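Local structure of five-membered-cyclitol-phosphate synthase (6K96) at residues B[213-226]-B[253-267]. The protein belongs to the myo-inositol-1-phosphate synthase family of enzymes and binds nicotinamide-adenine-dinucleotide. Residues are numbered along the deposited sequence; the frame is centred on the assembly and turned at random.
Sequences QLNLGGNEDFRNLR and IPSAGYVAHLKDHKV. With NAD (nicotinamide-adenine-dinucleotide), chain G.
Tyr-258 lays its ring alongside Gly-217 and Gly-218, where strand 213-217 runs on toward helix 220-225. Its CB sits 4.0 Å from Arg-226 NE; CG is anti to the backbone N (chi1 171°), which runs the ring along the two glycines. CD1 meets Gly-217 O and, at the ring edge, Phe-222 CD1, while CE1 lies 3.3 Å from Gly-218 CA. Over one face, shifted toward the CE2 rim, lies the Arg-223 guanidinium, an off-centre cation-pi contact with Arg-223 CZ 4.0 Å from the centroid of the Tyr-258 ring and the two planes 42° apart. At the tip, Tyr-258 OH ends 3.3 Å from Gly-218 O. The Phe-222 ring has Gly-217 N over the centre of one face and Lys-266 CE at its edge. Asn-219 works both ways: OD1 caps the helix by accepting from Phe-222 N, and ND2 donates to Asp-264 OD1 (2.9 Å), which also bonds Ser-293; the Asp-264 side chain lies about 4 Å from the bound sodium ion. Strand 213-217 itself is paired on both edges, parallel through Ile-253 N to Gln-213 O (2.9 Å) and antiparallel through Leu-216 and Val-267. The helix that follows carries Asp-221, whose OD1 accepts from NAD O2D. The contact thus joins the mixed sheet to the NAD pocket, with helix 292-313 beside Asp-264 and Leu-216 packing on Tyr-212 of a second subunit.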
loop_
_atom_site.group_PDB
_atom_site.type_symbol
_atom_site.label_atom_id
_atom_site.label_comp_id
_atom_site.label_asym_id
_atom_site.label_seq_id
_atom_site.Cartn_x
_atom_site.Cartn_y
_atom_site.Cartn_z
ATOM N N GLN B 213 7.811 11.729 -0.956
ATOM C CA GLN B 213 7.113 11.548 -2.241
ATOM C C GLN B 213 8.172 10.996 -3.188
ATOM O O GLN B 213 9.214 11.618 -3.252
ATOM C CB GLN B 213 6.607 12.916 -2.681
ATOM C CG GLN B 213 6.241 13.005 -4.155
ATOM C CD GLN B 213 5.673 14.338 -4.588
ATOM O OE1 GLN B 213 5.604 14.600 -5.791
ATOM N NE2 GLN B 213 5.231 15.163 -3.634
ATOM N N LEU B 214 7.934 9.866 -3.847
ATOM C CA LEU B 214 8.791 9.456 -4.978
ATOM C C LEU B 214 7.932 9.076 -6.161
ATOM O O LEU B 214 6.858 8.603 -5.893
ATOM C CB LEU B 214 9.758 8.351 -4.561
ATOM C CG LEU B 214 9.201 7.188 -3.747
ATOM C CD1 LEU B 214 9.220 5.937 -4.607
ATOM C CD2 LEU B 214 10.119 6.984 -2.535
ATOM N N ASN B 215 8.429 9.312 -7.382
ATOM C CA ASN B 215 7.743 9.098 -8.687
ATOM C C ASN B 215 8.584 8.119 -9.528
ATOM O O ASN B 215 9.795 7.981 -9.281
ATOM C CB ASN B 215 7.453 10.407 -9.413
ATOM C CG ASN B 215 6.698 11.405 -8.556
ATOM O OD1 ASN B 215 5.472 11.576 -8.696
ATOM N ND2 ASN B 215 7.407 12.051 -7.639
ATOM N N LEU B 216 7.918 7.335 -10.376
ATOM C CA LEU B 216 8.557 6.344 -11.279
ATOM C C LEU B 216 7.920 6.595 -12.636
ATOM O O LEU B 216 6.758 6.882 -12.621
ATOM C CB LEU B 216 8.260 4.901 -10.832
ATOM C CG LEU B 216 8.564 4.531 -9.384
ATOM C CD1 LEU B 216 8.040 3.117 -9.055
ATOM C CD2 LEU B 216 10.072 4.611 -9.132
ATOM N N GLY B 217 8.639 6.442 -13.735
ATOM C CA GLY B 217 8.089 6.654 -15.075
ATOM C C GLY B 217 8.873 5.847 -16.075
ATOM O O GLY B 217 9.899 5.219 -15.670
ATOM N N GLY B 218 8.464 5.867 -17.339
ATOM C CA GLY B 218 9.123 5.073 -18.396
ATOM C C GLY B 218 8.974 5.654 -19.775
ATOM O O GLY B 218 9.095 4.898 -20.689
ATOM N N ASN B 219 8.741 6.958 -19.907
ATOM C CA ASN B 219 8.622 7.656 -21.213
ATOM C C ASN B 219 9.764 8.657 -21.408
ATOM O O ASN B 219 10.563 8.909 -20.494
ATOM C CB ASN B 219 7.269 8.365 -21.393
ATOM C CG ASN B 219 6.911 9.375 -20.328
ATOM O OD1 ASN B 219 7.776 9.883 -19.618
ATOM N ND2 ASN B 219 5.626 9.613 -20.159
ATOM N N GLU B 220 9.827 9.224 -22.607
ATOM C CA GLU B 220 10.864 10.191 -23.000
ATOM C C GLU B 220 10.753 11.387 -22.048
ATOM O O GLU B 220 11.839 11.850 -21.613
ATOM C CB GLU B 220 10.754 10.489 -24.493
ATOM C CG GLU B 220 12.091 10.408 -25.237
ATOM C CD GLU B 220 12.981 9.174 -25.040
ATOM O OE1 GLU B 220 12.442 8.033 -25.029
ATOM O OE2 GLU B 220 14.247 9.365 -24.902
ATOM N N ASP B 221 9.560 11.846 -21.652
ATOM C CA ASP B 221 9.461 13.041 -20.763
ATOM C C ASP B 221 10.264 12.728 -19.497
ATOM O O ASP B 221 11.193 13.534 -19.121
ATOM C CB ASP B 221 8.032 13.526 -20.470
ATOM C CG ASP B 221 7.888 14.736 -19.537
ATOM O OD1 ASP B 221 8.618 15.721 -19.769
ATOM O OD2 ASP B 221 7.069 14.718 -18.549
ATOM N N PHE B 222 9.984 11.593 -18.881
ATOM C CA PHE B 222 10.580 11.251 -17.573
ATOM C C PHE B 222 12.104 11.077 -17.723
ATOM O O PHE B 222 12.837 11.535 -16.840
ATOM C CB PHE B 222 9.841 10.038 -17.011
ATOM C CG PHE B 222 10.207 9.666 -15.608
ATOM C CD1 PHE B 222 11.288 8.855 -15.379
ATOM C CD2 PHE B 222 9.497 10.143 -14.543
ATOM C CE1 PHE B 222 11.681 8.527 -14.090
ATOM C CE2 PHE B 222 9.851 9.776 -13.257
ATOM C CZ PHE B 222 10.965 9.008 -13.036
ATOM N N ARG B 223 12.530 10.391 -18.776
ATOM C CA ARG B 223 13.945 10.202 -19.204
ATOM C C ARG B 223 14.656 11.573 -19.391
ATOM O O ARG B 223 15.786 11.743 -18.883
ATOM C CB ARG B 223 13.986 9.362 -20.486
ATOM C CG ARG B 223 15.092 8.313 -20.481
ATOM C CD ARG B 223 15.707 7.876 -21.809
ATOM N NE ARG B 223 15.482 6.434 -21.901
ATOM C CZ ARG B 223 16.091 5.492 -21.153
ATOM N NH1 ARG B 223 17.007 5.819 -20.256
ATOM N NH2 ARG B 223 15.805 4.208 -21.313
ATOM N N ASN B 224 14.002 12.542 -20.044
ATOM C CA ASN B 224 14.502 13.935 -20.175
ATOM C C ASN B 224 14.650 14.567 -18.785
ATOM O O ASN B 224 15.764 15.029 -18.453
ATOM C CB ASN B 224 13.603 14.817 -21.052
ATOM C CG ASN B 224 14.141 16.228 -21.202
ATOM O OD1 ASN B 224 15.294 16.419 -21.645
ATOM N ND2 ASN B 224 13.311 17.222 -20.890
ATOM N N LEU B 225 13.588 14.629 -17.972
ATOM C CA LEU B 225 13.673 15.368 -16.678
ATOM C C LEU B 225 14.914 14.899 -15.881
ATOM O O LEU B 225 15.685 15.789 -15.434
ATOM C CB LEU B 225 12.374 15.206 -15.889
ATOM C CG LEU B 225 11.193 16.140 -16.217
ATOM C CD1 LEU B 225 11.518 17.239 -17.237
ATOM C CD2 LEU B 225 9.980 15.339 -16.674
ATOM N N ARG B 226 15.140 13.574 -15.837
ATOM C CA ARG B 226 16.246 12.784 -15.203
ATOM C C ARG B 226 17.596 13.543 -15.148
ATOM O O ARG B 226 17.970 14.189 -16.132
ATOM C CB ARG B 226 16.334 11.448 -15.966
ATOM C CG ARG B 226 17.186 10.360 -15.329
ATOM C CD ARG B 226 16.703 8.956 -15.636
ATOM N NE ARG B 226 16.917 8.046 -14.507
ATOM C CZ ARG B 226 16.469 8.234 -13.243
ATOM N NH1 ARG B 226 15.805 9.325 -12.881
ATOM N NH2 ARG B 226 16.714 7.329 -12.313
ATOM N N ILE B 253 11.630 13.091 -3.990
ATOM C CA ILE B 253 12.426 12.526 -5.115
ATOM C C ILE B 253 11.577 12.511 -6.399
ATOM O O ILE B 253 10.890 11.517 -6.687
ATOM C CB ILE B 253 12.901 11.117 -4.734
ATOM C CG1 ILE B 253 13.471 11.039 -3.312
ATOM C CG2 ILE B 253 13.873 10.617 -5.800
ATOM C CD1 ILE B 253 12.535 10.526 -2.248
ATOM N N PRO B 254 11.605 13.578 -7.246
ATOM C CA PRO B 254 10.785 13.637 -8.462
ATOM C C PRO B 254 11.211 12.618 -9.523
ATOM O O PRO B 254 10.484 12.459 -10.450
ATOM C CB PRO B 254 11.065 15.039 -9.042
ATOM C CG PRO B 254 12.469 15.324 -8.586
ATOM C CD PRO B 254 12.497 14.752 -7.170
ATOM N N SER B 255 12.383 11.994 -9.374
ATOM C CA SER B 255 12.849 10.956 -10.321
ATOM C C SER B 255 13.511 9.792 -9.579
ATOM O O SER B 255 14.731 9.573 -9.801
ATOM C CB SER B 255 13.732 11.536 -11.357
ATOM O OG SER B 255 13.859 10.621 -12.422
ATOM N N ALA B 256 12.733 9.021 -8.791
ATOM C CA ALA B 256 13.244 7.853 -8.024
ATOM C C ALA B 256 13.880 6.849 -8.982
ATOM O O ALA B 256 14.753 6.056 -8.547
ATOM C CB ALA B 256 12.202 7.179 -7.186
ATOM N N GLY B 257 13.487 6.856 -10.257
ATOM C CA GLY B 257 13.934 5.764 -11.140
ATOM C C GLY B 257 13.040 5.567 -12.329
ATOM O O GLY B 257 11.817 5.862 -12.267
ATOM N N TYR B 258 13.672 5.106 -13.385
ATOM C CA TYR B 258 13.092 4.973 -14.727
ATOM C C TYR B 258 12.821 3.481 -14.924
ATOM O O TYR B 258 13.780 2.673 -14.911
ATOM C CB TYR B 258 14.018 5.545 -15.788
ATOM C CG TYR B 258 13.568 5.249 -17.183
ATOM C CD1 TYR B 258 12.652 6.057 -17.818
ATOM C CD2 TYR B 258 14.053 4.154 -17.870
ATOM C CE1 TYR B 258 12.277 5.822 -19.129
ATOM C CE2 TYR B 258 13.644 3.864 -19.159
ATOM C CZ TYR B 258 12.734 4.687 -19.785
ATOM O OH TYR B 258 12.332 4.399 -21.061
ATOM N N VAL B 259 11.538 3.113 -15.072
ATOM C CA VAL B 259 11.135 1.683 -15.203
ATOM C C VAL B 259 10.503 1.510 -16.569
ATOM O O VAL B 259 9.444 2.076 -16.831
ATOM C CB VAL B 259 10.245 1.262 -14.038
ATOM C CG1 VAL B 259 9.667 -0.153 -14.179
ATOM C CG2 VAL B 259 11.059 1.427 -12.760
ATOM N N ALA B 260 11.205 0.769 -17.409
ATOM C CA ALA B 260 10.998 0.764 -18.862
ATOM C C ALA B 260 9.577 0.272 -19.132
ATOM O O ALA B 260 8.911 0.948 -19.935
ATOM C CB ALA B 260 12.076 -0.069 -19.529
ATOM N N HIS B 261 9.149 -0.798 -18.433
ATOM C CA HIS B 261 7.827 -1.472 -18.636
ATOM C C HIS B 261 6.663 -0.623 -18.094
ATOM O O HIS B 261 5.563 -1.046 -18.297
ATOM C CB HIS B 261 7.820 -2.887 -18.020
ATOM C CG HIS B 261 7.738 -2.911 -16.523
ATOM N ND1 HIS B 261 8.808 -3.265 -15.733
ATOM C CD2 HIS B 261 6.724 -2.620 -15.672
ATOM C CE1 HIS B 261 8.464 -3.162 -14.460
ATOM N NE2 HIS B 261 7.201 -2.739 -14.395
ATOM N N LEU B 262 6.884 0.481 -17.380
ATOM C CA LEU B 262 5.818 1.482 -17.104
ATOM C C LEU B 262 5.444 2.286 -18.352
ATOM O O LEU B 262 4.329 2.826 -18.335
ATOM C CB LEU B 262 6.204 2.450 -15.990
ATOM C CG LEU B 262 6.244 1.846 -14.583
ATOM C CD1 LEU B 262 6.525 2.909 -13.509
ATOM C CD2 LEU B 262 4.966 1.163 -14.255
ATOM N N LYS B 263 6.334 2.455 -19.337
ATOM C CA LYS B 263 6.048 3.284 -20.543
ATOM C C LYS B 263 5.511 4.661 -20.117
ATOM O O LYS B 263 6.117 5.310 -19.261
ATOM C CB LYS B 263 5.077 2.510 -21.453
ATOM C CG LYS B 263 5.743 1.357 -22.198
ATOM C CD LYS B 263 4.908 0.093 -22.384
ATOM C CE LYS B 263 5.438 -0.851 -23.460
ATOM N NZ LYS B 263 5.228 -0.307 -24.836
ATOM N N ASP B 264 4.375 5.094 -20.668
ATOM C CA ASP B 264 3.738 6.406 -20.351
ATOM C C ASP B 264 2.980 6.377 -19.024
ATOM O O ASP B 264 2.485 7.440 -18.682
ATOM C CB ASP B 264 2.817 6.908 -21.451
ATOM C CG ASP B 264 2.234 8.283 -21.206
ATOM O OD1 ASP B 264 2.984 9.324 -21.231
ATOM O OD2 ASP B 264 1.021 8.333 -20.977
ATOM N N HIS B 265 3.008 5.292 -18.258
ATOM C CA HIS B 265 2.445 5.285 -16.886
ATOM C C HIS B 265 3.328 6.043 -15.918
ATOM O O HIS B 265 4.508 5.968 -16.049
ATOM C CB HIS B 265 2.278 3.881 -16.310
ATOM C CG HIS B 265 1.048 3.211 -16.777
ATOM N ND1 HIS B 265 1.096 1.968 -17.329
ATOM C CD2 HIS B 265 -0.239 3.617 -16.803
ATOM C CE1 HIS B 265 -0.134 1.584 -17.669
ATOM N NE2 HIS B 265 -0.986 2.596 -17.376
ATOM N N LYS B 266 2.763 6.698 -14.922
ATOM C CA LYS B 266 3.589 7.311 -13.868
ATOM C C LYS B 266 3.043 6.788 -12.533
ATOM O O LYS B 266 1.844 6.825 -12.369
ATOM C CB LYS B 266 3.576 8.836 -13.995
ATOM C CG LYS B 266 3.882 9.576 -12.701
ATOM C CD LYS B 266 4.268 11.031 -12.885
ATOM C CE LYS B 266 5.749 11.156 -13.132
ATOM N NZ LYS B 266 6.149 12.580 -12.983
ATOM N N VAL B 267 3.914 6.405 -11.609
ATOM C CA VAL B 267 3.566 5.892 -10.270
ATOM C C VAL B 267 4.124 6.859 -9.262
ATOM O O VAL B 267 5.193 7.282 -9.469
ATOM C CB VAL B 267 4.134 4.495 -10.024
ATOM C CG1 VAL B 267 3.987 4.148 -8.563
ATOM C CG2 VAL B 267 3.466 3.457 -10.898
HETATM P PA NAD G . 7.575 13.653 -25.534
HETATM O O1A NAD G . 8.994 13.439 -25.174
HETATM O O2A NAD G . 6.743 12.407 -25.667
HETATM O O5B NAD G . 7.342 14.601 -26.774
HETATM C C5B NAD G . 8.494 15.384 -27.162
HETATM C C4B NAD G . 8.525 15.500 -28.663
HETATM O O4B NAD G . 9.274 16.673 -29.124
HETATM C C3B NAD G . 9.193 14.300 -29.342
HETATM O O3B NAD G . 8.409 13.927 -30.469
HETATM C C2B NAD G . 10.524 14.893 -29.798
HETATM O O2B NAD G . 10.996 13.998 -30.763
HETATM C C1B NAD G . 10.018 16.263 -30.262
HETATM N N9A NAD G . 11.002 17.290 -30.538
HETATM C C8A NAD G . 12.227 17.374 -29.921
HETATM N N7A NAD G . 12.904 18.445 -30.263
HETATM C C5A NAD G . 12.067 19.132 -31.136
HETATM C C6A NAD G . 12.233 20.349 -31.828
HETATM N N6A NAD G . 13.319 21.103 -31.706
HETATM N N1A NAD G . 11.197 20.790 -32.593
HETATM C C2A NAD G . 10.111 20.000 -32.687
HETATM N N3A NAD G . 9.861 18.834 -32.095
HETATM C C4A NAD G . 10.882 18.440 -31.310
HETATM O O3 NAD G . 6.935 14.554 -24.395
HETATM P PN NAD G . 5.432 14.566 -23.822
HETATM O O1N NAD G . 4.515 14.732 -24.972
HETATM O O2N NAD G . 5.404 13.396 -22.887
HETATM O O5D NAD G . 5.455 15.944 -22.984
HETATM C C5D NAD G . 5.720 17.199 -23.736
HETATM C C4D NAD G . 6.051 18.298 -22.771
HETATM O O4D NAD G . 4.934 18.601 -21.903
HETATM C C3D NAD G . 7.234 17.952 -21.854
HETATM O O3D NAD G . 7.984 19.134 -21.671
HETATM C C2D NAD G . 6.554 17.665 -20.519
HETATM O O2D NAD G . 7.304 17.943 -19.351
HETATM C C1D NAD G . 5.408 18.675 -20.551
HETATM N N1N NAD G . 4.383 18.306 -19.527
HETATM C C2N NAD G . 3.887 16.960 -19.488
HETATM C C3N NAD G . 3.085 16.515 -18.450
HETATM C C7N NAD G . 2.568 15.088 -18.504
HETATM O O7N NAD G . 2.759 14.410 -19.505
HETATM N N7N NAD G . 1.926 14.614 -17.440
HETATM C C4N NAD G . 2.810 17.414 -17.421
HETATM C C5N NAD G . 3.146 18.755 -17.557
HETATM C C6N NAD G . 4.000 19.163 -18.565
#